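Local coordinates for protein transcriptional regulator (Streptococcus dysgalactiae, PDB 4YV9) that binds SHP pheromone peptides and DNA, probably regulating transcription in streptococcal quorum sensing, and here carries a cyclic peptide inhibitor, at residues B[77-82]-B[97-102]; B[7-12]-B[46-51]; B[166-171]-B[204-209]; B[105-110]-B[149-154]. One frame throughout, in Å; residues are numbered along the deposited sequence.

Overall arrangement
Along the chain, contact 2 comes first, then contacts 1, 4 and 3. Contact 2 sits in the N-terminal helix-turn-helix region, about 33 Å from contact 1 and 40 Å from contact 3, centre to centre. Contacts 1 and 4 are neighbours, with centres about 11 Å apart. Leu77 packs on Met108, and Tyr99 on Ile109, where helix 72-85 and the turn after helix 89-98 meet helix 103-113. Contact 3 lies about 21 Å from contact 4, centre to centre, and helix 142-151 leads on to helix 157-169. Contacts 1, 4 and 3 probably all belong to the helical repeat region. The bound peptide touches contacts 1 and 4, whereas contact 2 belongs to the probable DNA-binding end.

Contact 1 of 4, residues B[77-82]-B[97-102]; sequences LSRVRK and EDYAHK
Asp98 and Tyr99 both approach the guanidinium group of Arg79, which reaches across from helix 72-85. Asp98 stands near the end of helix 89-98. Its OD2 lies 4.2 Å from Arg79 NH1, at the edge of the guanidinium and close to its plane. That is too far for a salt bridge, so the attraction of opposite charges is probably modest. The next residue, Tyr99, also points its side chain at helix 72-85. Its CE1 is 4.4 Å from Arg79 NH1, which sits at the ring edge, so this is no cation-pi stack. A bend at the third torsion of Arg79 (chi3 71°) sets the direction in which NH1 faces Asp98 and Tyr99. Arg79 NH2 also has a weak hydrogen bond to Tyr83. Beyond Tyr99 the chain makes a type I beta turn, closed by Lys102 N to Tyr99 O at 2.9 Å. Lys102 is then the N-cap of helix 103-113. The contact is small and lies at the surface. Away from it, Leu77, Val80 and Arg81 pack on the bound peptide. The contact joins helix 72-85 to the turn after helix 89-98, consistent with the helical repeat fold, and helix 72-85 helps line the peptide site.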
# COMPACT_ATOMS: atom_id res chain seq x y z
N LEU B 77 1.87 -15.08 10.53
CA LEU B 77 0.83 -14.08 10.76
C LEU B 77 -0.55 -14.54 10.33
O LEU B 77 -1.54 -14.26 11.00
CB LEU B 77 1.17 -12.78 10.05
CG LEU B 77 2.40 -12.08 10.60
CD1 LEU B 77 2.67 -10.77 9.87
CD2 LEU B 77 2.18 -11.84 12.05
N SER B 78 -0.62 -15.24 9.19
CA SER B 78 -1.89 -15.69 8.65
C SER B 78 -2.54 -16.73 9.56
O SER B 78 -3.74 -16.66 9.81
CB SER B 78 -1.69 -16.25 7.24
OG SER B 78 -0.71 -17.28 7.25
N ARG B 79 -1.75 -17.69 10.05
CA ARG B 79 -2.23 -18.67 11.01
C ARG B 79 -2.75 -18.00 12.29
O ARG B 79 -3.91 -18.21 12.68
CB ARG B 79 -1.11 -19.66 11.37
CG ARG B 79 -0.63 -20.55 10.22
CD ARG B 79 0.33 -21.64 10.70
NE ARG B 79 -0.37 -22.67 11.48
CZ ARG B 79 0.22 -23.67 12.13
NH1 ARG B 79 1.54 -23.81 12.10
NH2 ARG B 79 -0.52 -24.55 12.82
N VAL B 80 -1.90 -17.19 12.92
CA VAL B 80 -2.24 -16.46 14.15
C VAL B 80 -3.52 -15.65 13.97
O VAL B 80 -4.37 -15.57 14.87
CB VAL B 80 -1.09 -15.50 14.57
CG1 VAL B 80 -1.47 -14.72 15.81
CG2 VAL B 80 0.20 -16.28 14.80
N ARG B 81 -3.66 -15.08 12.77
CA ARG B 81 -4.77 -14.23 12.39
C ARG B 81 -6.14 -14.87 12.58
O ARG B 81 -7.02 -14.31 13.23
CB ARG B 81 -4.63 -13.82 10.93
CG ARG B 81 -4.29 -12.37 10.74
CD ARG B 81 -5.54 -11.53 10.85
NE ARG B 81 -6.43 -11.68 9.70
CZ ARG B 81 -7.64 -11.13 9.63
NH1 ARG B 81 -8.11 -10.41 10.64
NH2 ARG B 81 -8.39 -11.30 8.55
N LYS B 82 -6.30 -16.03 11.97
CA LYS B 82 -7.59 -16.68 11.94
C LYS B 82 -7.92 -17.32 13.29
O LYS B 82 -9.08 -17.50 13.62
CB LYS B 82 -7.64 -17.70 10.81
CG LYS B 82 -7.50 -17.03 9.43
CD LYS B 82 -6.44 -17.70 8.56
CE LYS B 82 -5.94 -16.75 7.48
NZ LYS B 82 -6.95 -16.53 6.40
N GLU B 97 4.13 -24.04 20.54
CA GLU B 97 5.14 -25.09 20.69
C GLU B 97 5.88 -25.29 19.37
O GLU B 97 7.08 -25.55 19.35
CB GLU B 97 4.53 -26.42 21.17
CG GLU B 97 5.61 -27.50 21.40
CD GLU B 97 5.07 -28.82 21.95
OE1 GLU B 97 3.84 -28.96 22.17
OE2 GLU B 97 5.89 -29.74 22.16
N ASP B 98 5.15 -25.14 18.27
CA ASP B 98 5.73 -25.26 16.94
C ASP B 98 6.83 -24.23 16.68
O ASP B 98 7.73 -24.47 15.88
CB ASP B 98 4.63 -25.13 15.87
CG ASP B 98 3.95 -26.44 15.58
OD1 ASP B 98 4.59 -27.50 15.77
OD2 ASP B 98 2.77 -26.43 15.16
N TYR B 99 6.76 -23.09 17.36
CA TYR B 99 7.71 -22.00 17.10
C TYR B 99 8.68 -21.74 18.24
O TYR B 99 9.28 -20.67 18.29
CB TYR B 99 6.96 -20.71 16.77
CG TYR B 99 6.45 -20.66 15.34
CD1 TYR B 99 5.25 -21.25 15.01
CD2 TYR B 99 7.17 -20.02 14.34
CE1 TYR B 99 4.77 -21.23 13.72
CE2 TYR B 99 6.70 -19.99 13.03
CZ TYR B 99 5.49 -20.59 12.73
OH TYR B 99 4.98 -20.58 11.46
N ALA B 100 8.84 -22.71 19.13
CA ALA B 100 9.64 -22.52 20.34
C ALA B 100 11.11 -22.22 20.03
O ALA B 100 11.79 -21.56 20.82
CB ALA B 100 9.53 -23.75 21.24
N HIS B 101 11.59 -22.69 18.88
CA HIS B 101 12.99 -22.48 18.50
C HIS B 101 13.22 -21.10 17.88
O HIS B 101 14.36 -20.73 17.59
CB HIS B 101 13.44 -23.57 17.52
CG HIS B 101 12.63 -23.64 16.26
ND1 HIS B 101 11.35 -24.16 16.23
CD2 HIS B 101 12.92 -23.26 15.00
CE1 HIS B 101 10.88 -24.09 14.99
NE2 HIS B 101 11.82 -23.55 14.22
N LYS B 102 12.15 -20.35 17.70
CA LYS B 102 12.22 -19.01 17.12
C LYS B 102 11.89 -17.96 18.18
O LYS B 102 10.72 -17.74 18.47
CB LYS B 102 11.26 -18.89 15.94
CG LYS B 102 11.38 -20.00 14.92
CD LYS B 102 12.69 -19.91 14.16
CE LYS B 102 12.44 -19.56 12.70
NZ LYS B 102 13.60 -18.85 12.09

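Contact 2 of 4, residues B[7-12]-B[46-51]; sequences KTLRRL and SRLLNL
Leu9 meets Leu51 and Leu48 in a wholly apolar contact. The closest touch is Leu9 CD2 to Leu51 CD1 at 3.6 Å, and the two side chains cross at about a right angle. Leu9 holds CG anti to its own backbone N (chi1 176°), which carries CD2 over to Leu51 CD1. Leu48 adds a lighter touch: its CD1 is 4.4 Å from Leu9 CD2. One methyl of Leu9 therefore serves both leucines, which sit three residues apart on the same side of helix 45-54. All three side chains are buried. Helix 30-37 adds to this core, as Leu9 also packs on Phe36 and Leu51 on Ile33.

The hydrogen bonds of the segments run within each helix or to other parts of the structure. Arg11 N to Lys7 O, at 3.0 Å, is one of the backbone bonds of helix 6-15. Thr8 OG1 bonds His66, and Asn50 ND2 bonds Asp25. Charge enters at the subunit boundary, where Arg47 forms a salt bridge with Glu42 of the second subunit. Arg11 also bonds Gln139 of that subunit. Leucines from helices 6-15 and 45-54, joined by residues of helix 30-37, form part of the hydrophobic core of a compact helix-turn-helix domain, consistent with DNA binding.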
# COMPACT_ATOMS: atom_id res chain seq x y z
N LYS B 7 7.54 -20.40 -16.52
CA LYS B 7 6.14 -20.49 -16.87
C LYS B 7 5.39 -19.17 -16.66
O LYS B 7 4.59 -18.75 -17.50
CB LYS B 7 5.49 -21.57 -16.02
CG LYS B 7 4.01 -21.68 -16.24
CD LYS B 7 3.65 -22.11 -17.65
CE LYS B 7 2.25 -22.77 -17.66
NZ LYS B 7 1.15 -21.87 -17.19
N THR B 8 5.64 -18.54 -15.53
CA THR B 8 4.97 -17.30 -15.21
C THR B 8 5.47 -16.17 -16.11
O THR B 8 4.68 -15.38 -16.62
CB THR B 8 5.15 -16.93 -13.75
OG1 THR B 8 4.65 -18.01 -12.94
CG2 THR B 8 4.40 -15.65 -13.43
N LEU B 9 6.78 -16.10 -16.33
CA LEU B 9 7.32 -15.14 -17.30
C LEU B 9 6.66 -15.28 -18.67
O LEU B 9 6.22 -14.30 -19.28
CB LEU B 9 8.83 -15.30 -17.45
CG LEU B 9 9.39 -14.36 -18.53
CD1 LEU B 9 9.17 -12.91 -18.12
CD2 LEU B 9 10.86 -14.63 -18.82
N ARG B 10 6.59 -16.51 -19.16
CA ARG B 10 5.96 -16.79 -20.44
C ARG B 10 4.53 -16.27 -20.49
O ARG B 10 4.14 -15.62 -21.45
CB ARG B 10 5.97 -18.30 -20.72
CG ARG B 10 5.20 -18.73 -21.96
CD ARG B 10 5.26 -20.25 -22.10
NE ARG B 10 4.14 -20.79 -22.87
CZ ARG B 10 3.99 -22.08 -23.17
NH1 ARG B 10 4.88 -22.98 -22.75
NH2 ARG B 10 2.93 -22.48 -23.87
N ARG B 11 3.76 -16.58 -19.45
CA ARG B 11 2.37 -16.16 -19.37
C ARG B 11 2.25 -14.64 -19.38
O ARG B 11 1.42 -14.07 -20.08
CB ARG B 11 1.71 -16.72 -18.12
CG ARG B 11 0.25 -16.33 -17.95
CD ARG B 11 -0.40 -17.06 -16.78
NE ARG B 11 0.21 -16.72 -15.50
CZ ARG B 11 -0.15 -15.68 -14.76
NH1 ARG B 11 -1.11 -14.86 -15.17
NH2 ARG B 11 0.46 -15.45 -13.60
N LEU B 12 3.06 -13.97 -18.58
CA LEU B 12 2.97 -12.52 -18.49
C LEU B 12 3.40 -11.86 -19.81
O LEU B 12 2.77 -10.92 -20.29
CB LEU B 12 3.80 -12.02 -17.32
CG LEU B 12 3.25 -12.40 -15.95
CD1 LEU B 12 4.28 -12.16 -14.87
CD2 LEU B 12 1.99 -11.61 -15.65
N SER B 46 19.17 -11.33 -11.66
CA SER B 46 19.51 -10.08 -12.32
C SER B 46 19.04 -10.08 -13.78
O SER B 46 18.50 -9.10 -14.26
CB SER B 46 21.02 -9.84 -12.25
OG SER B 46 21.31 -8.45 -12.25
N ARG B 47 19.23 -11.19 -14.47
CA ARG B 47 18.81 -11.25 -15.86
C ARG B 47 17.28 -11.32 -15.96
O ARG B 47 16.68 -10.75 -16.88
CB ARG B 47 19.50 -12.42 -16.57
CG ARG B 47 20.95 -12.08 -16.86
CD ARG B 47 21.81 -13.28 -17.22
NE ARG B 47 22.77 -12.92 -18.26
CZ ARG B 47 24.02 -12.54 -18.04
NH1 ARG B 47 24.50 -12.48 -16.81
NH2 ARG B 47 24.81 -12.24 -19.06
N LEU B 48 16.65 -11.98 -14.99
CA LEU B 48 15.19 -11.99 -14.94
C LEU B 48 14.65 -10.58 -14.71
O LEU B 48 13.69 -10.17 -15.37
CB LEU B 48 14.69 -12.92 -13.83
CG LEU B 48 13.16 -12.95 -13.65
CD1 LEU B 48 12.45 -13.26 -14.95
CD2 LEU B 48 12.79 -13.97 -12.59
N LEU B 49 15.28 -9.85 -13.79
CA LEU B 49 14.85 -8.47 -13.51
C LEU B 49 14.92 -7.57 -14.73
O LEU B 49 14.07 -6.70 -14.91
CB LEU B 49 15.68 -7.86 -12.40
CG LEU B 49 15.02 -7.87 -11.01
CD1 LEU B 49 14.69 -9.27 -10.57
CD2 LEU B 49 15.93 -7.21 -10.00
N ASN B 50 15.95 -7.77 -15.55
CA ASN B 50 16.11 -7.06 -16.82
C ASN B 50 14.93 -7.33 -17.76
O ASN B 50 14.39 -6.42 -18.38
CB ASN B 50 17.44 -7.47 -17.48
CG ASN B 50 17.77 -6.67 -18.75
OD1 ASN B 50 17.57 -5.46 -18.81
ND2 ASN B 50 18.29 -7.36 -19.76
N LEU B 51 14.55 -8.61 -17.88
CA LEU B 51 13.39 -9.01 -18.68
C LEU B 51 12.12 -8.36 -18.18
O LEU B 51 11.32 -7.83 -18.96
CB LEU B 51 13.22 -10.53 -18.67
CG LEU B 51 14.31 -11.40 -19.27
CD1 LEU B 51 14.02 -12.89 -18.99
CD2 LEU B 51 14.41 -11.13 -20.76

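Contact 3 of 4, residues B[166-171]-B[204-209]; sequences EMVTSF and SHYLIE
Tyr206 brings the end of its side chain to the methyl groups of Val168 and Thr169. Its phenol oxygen OH lies 3.9 Å from Val168 CG2 and 4.2 Å from Thr169 CG2. These are van der Waals contacts at the rim of the phenol, and the ring faces take no part in them.

The torsions explain the meeting. Tyr206 holds CG opposite its own backbone N (chi1 172°), and the long ring carries OH over to helix 157-169. Val168 comes from the opposite direction. Its CG2 lies between the backbone N and the carbonyl carbon, which places this methyl at the phenol oxygen. Thr169 crosses the tyrosine at about a right angle. With chi1 at 59°, its CG2 is anti to the carbonyl carbon and meets the phenol, while OG1 is turned back to a hydrogen bond with Lys165 O.

The last turn of helix 157-169 is further secured by Ser170. Its OG donates to Glu166 O at 2.9 Å, with a C=O to donor angle of 147° and the donor tilted from the carbonyl plane. Ser170 N also bonds Met167 O, at 3.3 Å.

Val168 is buried, whereas Thr169 is exposed, so the contact spans the border of the core. Helix 179-197 packs beside it, with Val184 and Ser188 against Val168. On the far helix, Ile208 packs on Phe227, His231 and Tyr234 of helix 221-236. The tyrosine thus joins helices 157-169 and 201-215 within an all-helical stack that continues into helix 221-236.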
# COMPACT_ATOMS: atom_id res chain seq x y z
N GLU B 166 12.76 5.37 17.24
CA GLU B 166 13.66 4.66 16.34
C GLU B 166 12.93 4.27 15.06
O GLU B 166 13.42 4.51 13.96
CB GLU B 166 14.24 3.42 17.02
CG GLU B 166 15.29 3.75 18.07
CD GLU B 166 16.30 4.76 17.58
OE1 GLU B 166 17.03 4.46 16.61
OE2 GLU B 166 16.36 5.86 18.16
N MSE B 167 11.73 3.70 15.21
CA MSE B 167 10.97 3.19 14.07
C MSE B 167 10.54 4.28 13.09
O MSE B 167 10.68 4.12 11.88
CB MSE B 167 9.73 2.44 14.55
CG MSE B 167 8.75 2.10 13.45
SE MSE B 167 7.08 1.42 14.24
CE MSE B 167 6.49 3.06 15.11
N VAL B 168 10.02 5.40 13.61
CA VAL B 168 9.55 6.47 12.74
C VAL B 168 10.69 7.16 11.98
O VAL B 168 10.46 7.73 10.91
CB VAL B 168 8.77 7.55 13.53
CG1 VAL B 168 7.48 7.01 14.01
CG2 VAL B 168 9.58 8.07 14.70
N THR B 169 11.90 7.08 12.50
CA THR B 169 13.03 7.74 11.85
C THR B 169 13.87 6.77 11.01
O THR B 169 14.76 7.21 10.26
CB THR B 169 13.94 8.45 12.89
OG1 THR B 169 14.43 7.50 13.84
CG2 THR B 169 13.15 9.53 13.63
N SER B 170 13.56 5.49 11.07
CA SER B 170 14.37 4.47 10.41
C SER B 170 13.59 3.43 9.62
O SER B 170 14.10 2.33 9.41
CB SER B 170 15.23 3.75 11.45
OG SER B 170 15.80 4.67 12.37
N PHE B 171 12.38 3.72 9.19
CA PHE B 171 11.64 2.73 8.42
C PHE B 171 11.84 3.03 6.94
O PHE B 171 12.13 4.17 6.57
CB PHE B 171 10.15 2.70 8.77
CG PHE B 171 9.39 3.86 8.21
CD1 PHE B 171 9.36 5.07 8.87
CD2 PHE B 171 8.71 3.74 7.00
CE1 PHE B 171 8.66 6.15 8.34
CE2 PHE B 171 8.02 4.80 6.48
CZ PHE B 171 7.99 6.02 7.14
N SER B 204 3.75 13.38 23.78
CA SER B 204 2.58 13.61 22.94
C SER B 204 2.87 14.64 21.85
O SER B 204 2.57 14.42 20.68
CB SER B 204 1.39 14.08 23.79
OG SER B 204 1.07 13.11 24.77
N HIS B 205 3.46 15.77 22.25
CA HIS B 205 3.78 16.85 21.32
C HIS B 205 4.71 16.38 20.21
O HIS B 205 4.44 16.63 19.03
CB HIS B 205 4.41 18.03 22.06
CG HIS B 205 4.72 19.18 21.17
ND1 HIS B 205 5.92 19.31 20.51
CD2 HIS B 205 3.97 20.25 20.80
CE1 HIS B 205 5.91 20.42 19.78
NE2 HIS B 205 4.74 21.01 19.95
N TYR B 206 5.81 15.72 20.58
CA TYR B 206 6.69 15.09 19.59
C TYR B 206 5.91 14.20 18.60
O TYR B 206 6.10 14.32 17.39
CB TYR B 206 7.78 14.26 20.29
CG TYR B 206 8.62 13.40 19.35
CD1 TYR B 206 8.20 12.13 18.96
CD2 TYR B 206 9.84 13.86 18.85
CE1 TYR B 206 8.95 11.34 18.11
CE2 TYR B 206 10.61 13.08 18.00
CZ TYR B 206 10.16 11.82 17.63
OH TYR B 206 10.90 11.03 16.78
N LEU B 207 5.05 13.32 19.11
CA LEU B 207 4.37 12.34 18.28
C LEU B 207 3.37 12.97 17.32
O LEU B 207 3.21 12.53 16.19
CB LEU B 207 3.65 11.31 19.15
CG LEU B 207 4.59 10.29 19.79
CD1 LEU B 207 3.89 9.51 20.90
CD2 LEU B 207 5.13 9.36 18.72
N ILE B 208 2.69 14.01 17.80
CA ILE B 208 1.74 14.77 17.01
C ILE B 208 2.43 15.40 15.80
O ILE B 208 1.95 15.32 14.67
CB ILE B 208 1.07 15.85 17.88
CG1 ILE B 208 0.03 15.21 18.79
CG2 ILE B 208 0.46 16.94 17.02
CD1 ILE B 208 -0.28 16.05 20.04
N GLU B 209 3.58 16.02 16.04
CA GLU B 209 4.38 16.60 14.96
C GLU B 209 4.82 15.53 13.94
O GLU B 209 4.69 15.73 12.74
CB GLU B 209 5.59 17.34 15.54
CG GLU B 209 6.50 17.96 14.51
CD GLU B 209 7.60 17.02 14.05
OE1 GLU B 209 7.83 15.99 14.72
OE2 GLU B 209 8.22 17.31 13.01

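Contact 4 of 4, residues B[105-110]-B[149-154]; sequences ESTMIK and GNCSRF
Met108, a selenomethionine here, packs against Asn150 and Cys151 where helix 103-113 meets the C-terminal part of helix 142-151. Its side chain and that of Asn150 slant across one another. Met108 CG is 4.0 Å from Asn150 CB, so the inner parts of the two chains touch. Farther out, Met108 SE comes within 4.2 Å of Asn150 ND2. Met108 CG is anti to the backbone N (chi1 177°), and the chain continues extended beyond it (chi2 -175°, chi3 159°), which brings SE near the amide. The terminal methyl appears too close to ND2, and its exact position is doubtful. The amide itself is bound elsewhere: Asn150 ND2 donates a hydrogen bond to the backbone of the bound peptide.

Cys151 comes in closer to the helix backbone. Its SG lies 3.7 Å from Met108 CA and 4.1 Å from Met108 CB. Thr107 CG2 is also near, 4.3 Å from the same sulfur. The thiol thus sits against the helix backbone near Thr107 and Met108, where the backbones also run near each other, 5.9 Å between the CA atoms of Met108 and Cys151.

All four touching residues are buried. Leu130 of helix 124-136 also packs on Cys151. This close helix packing is consistent with the TPR-like helical repeat domain assigned to Rgg proteins, and Asn150 places the junction at the peptide-binding site.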
# COMPACT_ATOMS: atom_id res chain seq x y z
N GLU B 105 9.58 -14.75 17.35
CA GLU B 105 8.27 -15.23 16.92
C GLU B 105 7.44 -15.79 18.09
O GLU B 105 6.26 -15.48 18.23
CB GLU B 105 8.41 -16.31 15.85
CG GLU B 105 8.84 -15.80 14.45
CD GLU B 105 10.32 -15.48 14.37
OE1 GLU B 105 11.02 -15.72 15.38
OE2 GLU B 105 10.77 -14.98 13.32
N SER B 106 8.05 -16.62 18.92
CA SER B 106 7.27 -17.23 20.00
C SER B 106 6.97 -16.16 21.03
O SER B 106 5.88 -16.16 21.60
CB SER B 106 7.99 -18.43 20.62
OG SER B 106 9.28 -18.09 21.09
N THR B 107 7.91 -15.24 21.26
CA THR B 107 7.66 -14.12 22.16
C THR B 107 6.44 -13.33 21.67
O THR B 107 5.58 -12.95 22.45
CB THR B 107 8.89 -13.17 22.29
OG1 THR B 107 9.90 -13.80 23.10
CG2 THR B 107 8.47 -11.86 22.94
N MSE B 108 6.36 -13.12 20.36
CA MSE B 108 5.20 -12.49 19.75
C MSE B 108 3.90 -13.32 19.84
O MSE B 108 2.81 -12.77 20.01
CB MSE B 108 5.49 -12.17 18.29
CG MSE B 108 4.31 -11.58 17.59
SE MSE B 108 4.59 -11.28 15.66
CE MSE B 108 2.73 -11.23 15.23
N ILE B 109 4.02 -14.63 19.67
CA ILE B 109 2.85 -15.52 19.78
C ILE B 109 2.29 -15.49 21.20
O ILE B 109 1.07 -15.47 21.39
CB ILE B 109 3.21 -16.96 19.40
CG1 ILE B 109 3.60 -17.03 17.93
CG2 ILE B 109 2.01 -17.89 19.62
CD1 ILE B 109 4.20 -18.36 17.52
N LYS B 110 3.18 -15.46 22.18
CA LYS B 110 2.77 -15.35 23.59
C LYS B 110 2.06 -14.03 23.85
O LYS B 110 1.07 -13.99 24.58
CB LYS B 110 3.98 -15.49 24.52
CG LYS B 110 4.68 -16.84 24.44
CD LYS B 110 5.78 -16.96 25.50
CE LYS B 110 6.63 -18.20 25.29
NZ LYS B 110 7.65 -18.35 26.37
N GLY B 149 4.53 -3.84 17.16
CA GLY B 149 3.10 -3.60 17.26
C GLY B 149 2.42 -4.65 18.12
O GLY B 149 1.61 -4.31 18.98
N ASN B 150 2.78 -5.91 17.94
CA ASN B 150 2.07 -6.97 18.64
C ASN B 150 2.61 -7.27 20.04
O ASN B 150 1.95 -7.93 20.83
CB ASN B 150 2.06 -8.23 17.78
CG ASN B 150 1.07 -8.13 16.64
OD1 ASN B 150 -0.08 -7.76 16.83
ND2 ASN B 150 1.51 -8.46 15.44
N CYS B 151 3.79 -6.75 20.38
CA CYS B 151 4.36 -6.97 21.71
C CYS B 151 4.28 -5.73 22.61
O CYS B 151 4.74 -5.77 23.75
CB CYS B 151 5.82 -7.42 21.59
SG CYS B 151 5.98 -9.05 20.84
N SER B 152 3.70 -4.65 22.09
CA SER B 152 3.72 -3.35 22.77
C SER B 152 3.13 -3.38 24.18
O SER B 152 3.56 -2.62 25.06
CB SER B 152 2.98 -2.30 21.93
OG SER B 152 3.74 -1.95 20.78
N ARG B 153 2.15 -4.24 24.40
CA ARG B 153 1.52 -4.28 25.73
C ARG B 153 2.47 -4.77 26.81
O ARG B 153 2.18 -4.64 28.00
CB ARG B 153 0.28 -5.15 25.70
CG ARG B 153 -1.02 -4.38 25.47
CD ARG B 153 -2.16 -5.35 25.39
NE ARG B 153 -1.74 -6.45 24.52
CZ ARG B 153 -1.93 -7.74 24.78
NH1 ARG B 153 -2.55 -8.12 25.91
NH2 ARG B 153 -1.49 -8.64 23.91
N PHE B 154 3.60 -5.35 26.42
CA PHE B 154 4.52 -5.90 27.40
C PHE B 154 5.85 -5.14 27.47
O PHE B 154 6.76 -5.57 28.17
CB PHE B 154 4.75 -7.37 27.11
CG PHE B 154 3.49 -8.19 27.19
CD1 PHE B 154 3.04 -8.65 28.42
CD2 PHE B 154 2.74 -8.45 26.06
CE1 PHE B 154 1.87 -9.39 28.51
CE2 PHE B 154 1.57 -9.19 26.14
CZ PHE B 154 1.14 -9.66 27.37